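PDB 4Z0C: toll-like receptor 13 from Mus musculus, which recognises bacterial 23S ribosomal RNA as an innate immune receptor and signals through MYD88 and TRAF6 to activate NF-kappa-B and trigger inflammation. Local coordinates for residues Trp53-Leu58 against Gly77-Leu82; Arg35-Leu40 against Ser59-Leu64. All coordinates share one frame; numbering follows the deposited sequence.

Overall arrangement
Both contacts lie near the N terminus of the leucine-rich-repeat ectodomain, where each turn of the solenoid packs on the next. Along the chain, segment 35-40 comes first, entering strand 39-41; segment 53-58 follows and runs straight into 59-64, which leads into strand 63-65. Segment 77-82 comes last. Contact 2 closes the loop from 35-40 to 59-64, contact 1 that from 53-58 to 77-82, and the two loops cross because their segments alternate. Contact 2 joins the beginnings of successive parallel strands, contact 1 the loops that return to the strand layer. Their centres are about 11 Å apart, and Phe55 of contact 1 touches Leu61 and Leu64 of contact 2.

Contact 1. Residues Trp53-Leu58 against Gly77-Leu82; sequences WSFTNL and GAFRGL. With NAG (2-acetamido-2-deoxy-beta-D-glucopyranose), chain K.
Phe55 and Phe79 are equivalent residues, 24 positions apart, in the first two leucine-rich repeats, and they rest against each other as successive members of the phenylalanine spine familiar from Toll-like receptor solenoids. Their rings lie side by side and point the same way, Phe55 CE2 reaching Phe79 CD1 at 4.1 Å. Leu82, from the leucine position after the spine, adds to this apolar layer: its CD1 lies 3.7 Å from Phe55 CD2, while its CD2 packs on Phe55 CB. Large hydrocarbon side chains suit this interior, where Leu26 and Ile30 of helix 26-30 also touch Phe55.

Nearer the surface, the indole of Trp53 lies against Arg80 in a CH-pi contact. Arg80 CB sits over one face of the six-membered ring, 3.6 Å from its centroid and only 15° off the normal. The aliphatic stem, extended from CG to NE, continues past the indole. Trp53 thus gains a hydrocarbon cover for one face, and arginine can offer its methylenes here while its guanidinium lies beyond the ring; the side chain also touches Glu103.

Polar ties between the loops are slight. Ser54 N donates a weak hydrogen bond to Ala78 O, 3.3 Å long and bent to 139° at the hydrogen; Ser54 OG turns instead to Pro51 O. Within its own loop, Thr56 OG1 binds Trp53 O at 2.9 Å, approaching from above the carbonyl plane. Gly77 and Gly81 fit because both have positive phi, at backbone angles where a CB would collide with the preceding carbonyl oxygen. Beside Leu58, Asn57 carries an N-linked sugar, its ND2 bonded to C1 of N-acetylglucosamine at 1.5 Å.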
# COMPACT_ATOMS: atom_id res chain seq x y z
N TRP A 53 -49.07 7.80 14.47
CA TRP A 53 -49.23 7.94 13.03
C TRP A 53 -47.93 8.41 12.41
O TRP A 53 -47.87 9.49 11.81
CB TRP A 53 -50.39 8.89 12.66
CG TRP A 53 -51.72 8.21 12.51
CD1 TRP A 53 -52.59 7.86 13.52
CD2 TRP A 53 -52.34 7.78 11.29
NE1 TRP A 53 -53.70 7.25 13.00
CE2 TRP A 53 -53.58 7.18 11.63
CE3 TRP A 53 -51.97 7.82 9.94
CZ2 TRP A 53 -54.44 6.65 10.67
CZ3 TRP A 53 -52.84 7.30 8.99
CH2 TRP A 53 -54.06 6.72 9.36
N SER A 54 -46.90 7.59 12.57
CA SER A 54 -45.54 7.97 12.23
C SER A 54 -45.36 8.25 10.75
O SER A 54 -44.58 9.11 10.38
CB SER A 54 -44.55 6.89 12.69
OG SER A 54 -44.51 6.82 14.11
N PHE A 55 -46.14 7.58 9.90
CA PHE A 55 -45.94 7.70 8.46
C PHE A 55 -47.15 8.20 7.66
O PHE A 55 -47.35 7.77 6.53
CB PHE A 55 -45.43 6.37 7.92
CG PHE A 55 -44.17 5.91 8.59
CD1 PHE A 55 -42.93 6.42 8.19
CD2 PHE A 55 -44.21 5.01 9.65
CE1 PHE A 55 -41.77 6.02 8.83
CE2 PHE A 55 -43.04 4.60 10.29
CZ PHE A 55 -41.82 5.11 9.88
N THR A 56 -47.92 9.11 8.26
CA THR A 56 -49.17 9.62 7.66
C THR A 56 -49.05 10.09 6.21
O THR A 56 -49.84 9.68 5.35
CB THR A 56 -49.74 10.82 8.46
OG1 THR A 56 -49.83 10.48 9.85
CG2 THR A 56 -51.13 11.18 7.95
N ASN A 57 -48.07 10.94 5.93
CA ASN A 57 -47.93 11.49 4.58
C ASN A 57 -47.02 10.64 3.67
O ASN A 57 -46.62 11.08 2.60
CB ASN A 57 -47.48 12.96 4.63
CG ASN A 57 -48.58 13.90 5.16
OD1 ASN A 57 -49.76 13.59 5.05
ND2 ASN A 57 -48.18 15.05 5.72
N LEU A 58 -46.73 9.42 4.10
CA LEU A 58 -45.84 8.52 3.37
C LEU A 58 -46.46 7.15 3.07
O LEU A 58 -45.83 6.11 3.29
CB LEU A 58 -44.53 8.36 4.14
CG LEU A 58 -43.62 9.60 4.12
CD1 LEU A 58 -42.63 9.60 5.28
CD2 LEU A 58 -42.89 9.65 2.80
N GLY A 77 -51.12 1.79 16.11
CA GLY A 77 -51.36 2.77 15.06
C GLY A 77 -50.10 3.19 14.30
O GLY A 77 -50.20 3.76 13.21
N ALA A 78 -48.93 2.89 14.86
CA ALA A 78 -47.65 3.36 14.30
C ALA A 78 -47.56 3.32 12.77
O ALA A 78 -47.18 4.32 12.13
CB ALA A 78 -46.50 2.59 14.90
N PHE A 79 -47.94 2.18 12.20
CA PHE A 79 -47.83 1.95 10.76
C PHE A 79 -49.15 2.10 9.97
O PHE A 79 -49.29 1.51 8.89
CB PHE A 79 -47.23 0.57 10.52
CG PHE A 79 -45.96 0.33 11.27
CD1 PHE A 79 -44.78 0.94 10.88
CD2 PHE A 79 -45.94 -0.51 12.38
CE1 PHE A 79 -43.59 0.71 11.58
CE2 PHE A 79 -44.76 -0.74 13.09
CZ PHE A 79 -43.59 -0.14 12.69
N ARG A 80 -50.12 2.84 10.51
CA ARG A 80 -51.38 3.05 9.78
C ARG A 80 -51.20 3.78 8.45
O ARG A 80 -50.37 4.68 8.32
CB ARG A 80 -52.45 3.73 10.65
CG ARG A 80 -53.45 2.72 11.21
CD ARG A 80 -54.35 3.25 12.33
NE ARG A 80 -55.12 2.17 12.95
CZ ARG A 80 -56.07 1.47 12.33
NH1 ARG A 80 -56.38 1.74 11.07
NH2 ARG A 80 -56.71 0.50 12.98
N GLY A 81 -51.99 3.39 7.45
CA GLY A 81 -51.89 3.96 6.12
C GLY A 81 -50.81 3.36 5.23
O GLY A 81 -50.81 3.58 4.03
N LEU A 82 -49.90 2.57 5.82
CA LEU A 82 -48.80 1.97 5.06
C LEU A 82 -49.21 0.68 4.36
O LEU A 82 -48.59 -0.37 4.55
CB LEU A 82 -47.58 1.70 5.97
CG LEU A 82 -46.87 2.93 6.53
CD1 LEU A 82 -45.54 2.59 7.22
CD2 LEU A 82 -46.66 3.92 5.39
C1 NAG K . -49.26 16.00 5.92
C2 NAG K . -48.75 16.82 7.12
C3 NAG K . -49.60 18.06 7.37
C4 NAG K . -49.59 18.89 6.10
C5 NAG K . -50.17 18.06 4.96
C6 NAG K . -50.17 18.87 3.66
C7 NAG K . -47.49 15.82 8.94
C8 NAG K . -47.56 15.42 10.38
N2 NAG K . -48.65 16.00 8.31
O3 NAG K . -49.12 18.84 8.45
O4 NAG K . -50.31 20.10 6.28
O5 NAG K . -49.48 16.82 4.78
O6 NAG K . -48.90 19.47 3.46
O7 NAG K . -46.39 15.97 8.39

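Contact 2. Residues Arg35-Leu40 against Ser59-Leu64; sequences RYTTHL and SALVDL. With NAG (2-acetamido-2-deoxy-beta-D-glucopyranose), chain E.
The backbones of Thr38 and Leu40 bond to that of the next repeat as two parallel strands begin, His39 pairing with Asp63 and Leu40 with Leu64. Thr38 O accepts two hydrogen bonds in its carbonyl plane, from Val62 N at 2.6 Å and Asp63 N at 3.1 Å. Leu40 N then donates to Asp63 O at 3.0 Å, almost straight at 175°.

Branched, apolar leucines suit the solenoid interior and fill the inner side. Leu40 and Leu64, each with CG anti to the backbone N (chi1 176° and 179°), run alongside one another and meet CD2 to CD1 at 3.8 Å. Thr37 occupies the place equivalent to Leu61; its CG2 packs on Leu61 CD2, while its OG1 is hydrogen-bonded to Pro34 O.

On the opposite, concave side, the His39 ring crosses Asp63 aslant, bringing His39 CD2 within 3.2 Å of Asp63 CB. Thr38 OG1 steadies the ring through a 2.9 Å hydrogen bond to His39 ND1, lying in the ring plane at its edge. Asp63 suits its place by offering a carboxylate to Arg65, in a salt bridge, and to a water that also donates weakly to Leu40 O. A sugar methyl approaches this polar pair.

Strand 15-17 flanks the first segment, with Val16 touching Thr37 and Leu40 and His15 stacking on His39; strand 87-89 continues beyond the second, where Leu87 meets Asp63 and Leu88 meets Leu64.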
# COMPACT_ATOMS: atom_id res chain seq x y z
N ARG A 35 -44.05 12.77 -0.91
CA ARG A 35 -45.13 11.82 -0.74
C ARG A 35 -44.97 10.63 -1.68
O ARG A 35 -45.57 9.58 -1.47
CB ARG A 35 -46.49 12.52 -0.94
CG ARG A 35 -46.77 13.66 0.03
CD ARG A 35 -48.08 14.38 -0.29
NE ARG A 35 -49.11 14.08 0.70
CZ ARG A 35 -49.87 12.99 0.68
NH1 ARG A 35 -50.78 12.79 1.63
NH2 ARG A 35 -49.72 12.09 -0.28
N TYR A 36 -44.16 10.79 -2.73
CA TYR A 36 -43.95 9.70 -3.70
C TYR A 36 -42.84 8.71 -3.30
O TYR A 36 -42.47 7.82 -4.06
CB TYR A 36 -43.70 10.25 -5.12
CG TYR A 36 -42.51 11.18 -5.24
CD1 TYR A 36 -41.21 10.70 -5.06
CD2 TYR A 36 -42.67 12.52 -5.60
CE1 TYR A 36 -40.11 11.54 -5.18
CE2 TYR A 36 -41.57 13.36 -5.73
CZ TYR A 36 -40.29 12.86 -5.51
OH TYR A 36 -39.19 13.68 -5.63
N THR A 37 -42.31 8.88 -2.09
CA THR A 37 -41.24 8.04 -1.57
C THR A 37 -41.66 6.58 -1.41
O THR A 37 -42.59 6.27 -0.67
CB THR A 37 -40.72 8.60 -0.22
OG1 THR A 37 -40.19 9.92 -0.43
CG2 THR A 37 -39.63 7.73 0.37
N THR A 38 -40.96 5.67 -2.09
CA THR A 38 -41.27 4.25 -1.97
C THR A 38 -40.31 3.51 -1.05
O THR A 38 -40.73 2.58 -0.37
CB THR A 38 -41.38 3.55 -3.33
OG1 THR A 38 -40.11 3.50 -3.98
CG2 THR A 38 -42.37 4.30 -4.23
N HIS A 39 -39.05 3.91 -1.02
CA HIS A 39 -38.05 3.29 -0.13
C HIS A 39 -37.45 4.31 0.83
O HIS A 39 -36.92 5.35 0.40
CB HIS A 39 -36.91 2.64 -0.91
CG HIS A 39 -37.33 1.52 -1.81
ND1 HIS A 39 -38.16 1.70 -2.89
CD2 HIS A 39 -37.03 0.20 -1.79
CE1 HIS A 39 -38.35 0.54 -3.50
NE2 HIS A 39 -37.69 -0.39 -2.84
N LEU A 40 -37.52 4.01 2.11
CA LEU A 40 -37.02 4.93 3.13
C LEU A 40 -36.10 4.17 4.05
O LEU A 40 -36.51 3.19 4.65
CB LEU A 40 -38.18 5.51 3.94
CG LEU A 40 -37.82 6.43 5.11
CD1 LEU A 40 -36.99 7.66 4.63
CD2 LEU A 40 -39.08 6.88 5.84
N SER A 59 -47.68 7.14 2.53
CA SER A 59 -48.42 5.90 2.33
C SER A 59 -47.98 5.15 1.08
O SER A 59 -48.47 4.05 0.80
CB SER A 59 -49.92 6.14 2.28
OG SER A 59 -50.27 6.79 1.07
N ALA A 60 -47.04 5.73 0.33
CA ALA A 60 -46.53 5.04 -0.85
C ALA A 60 -45.36 4.11 -0.49
O ALA A 60 -44.88 3.35 -1.34
CB ALA A 60 -46.12 6.03 -1.92
N LEU A 61 -44.92 4.14 0.77
CA LEU A 61 -43.73 3.37 1.18
C LEU A 61 -43.90 1.88 0.88
O LEU A 61 -44.95 1.28 1.14
CB LEU A 61 -43.43 3.53 2.67
CG LEU A 61 -42.98 4.88 3.21
CD1 LEU A 61 -42.76 4.76 4.72
CD2 LEU A 61 -41.74 5.36 2.49
N VAL A 62 -42.84 1.29 0.35
CA VAL A 62 -42.83 -0.13 0.06
C VAL A 62 -41.82 -0.82 0.95
O VAL A 62 -42.02 -1.94 1.39
CB VAL A 62 -42.49 -0.38 -1.42
CG1 VAL A 62 -42.25 -1.84 -1.66
CG2 VAL A 62 -43.61 0.10 -2.32
N ASP A 63 -40.72 -0.11 1.22
CA ASP A 63 -39.57 -0.66 1.92
C ASP A 63 -39.18 0.30 3.04
O ASP A 63 -38.76 1.41 2.78
CB ASP A 63 -38.44 -0.81 0.90
CG ASP A 63 -37.22 -1.56 1.44
OD1 ASP A 63 -36.74 -1.26 2.56
OD2 ASP A 63 -36.71 -2.43 0.71
N LEU A 64 -39.29 -0.12 4.28
CA LEU A 64 -38.94 0.74 5.40
C LEU A 64 -37.90 0.03 6.25
O LEU A 64 -38.15 -1.09 6.71
CB LEU A 64 -40.16 1.04 6.25
CG LEU A 64 -39.92 1.93 7.48
CD1 LEU A 64 -39.38 3.28 7.04
CD2 LEU A 64 -41.22 2.11 8.26
C1 NAG E . -29.86 -1.42 -1.55
C2 NAG E . -30.54 -1.88 -2.83
C3 NAG E . -29.70 -2.93 -3.56
C4 NAG E . -28.25 -2.44 -3.79
C5 NAG E . -27.68 -2.03 -2.43
C6 NAG E . -26.32 -1.37 -2.56
C7 NAG E . -33.01 -1.68 -2.79
C8 NAG E . -34.30 -2.28 -2.31
N2 NAG E . -31.88 -2.36 -2.51
O3 NAG E . -30.30 -3.20 -4.79
O4 NAG E . -27.41 -3.38 -4.48
O5 NAG E . -28.50 -1.07 -1.77
O6 NAG E . -26.01 -0.89 -1.27
O7 NAG E . -33.02 -0.60 -3.42
O HOH W 1 -35.27 1.24 3.15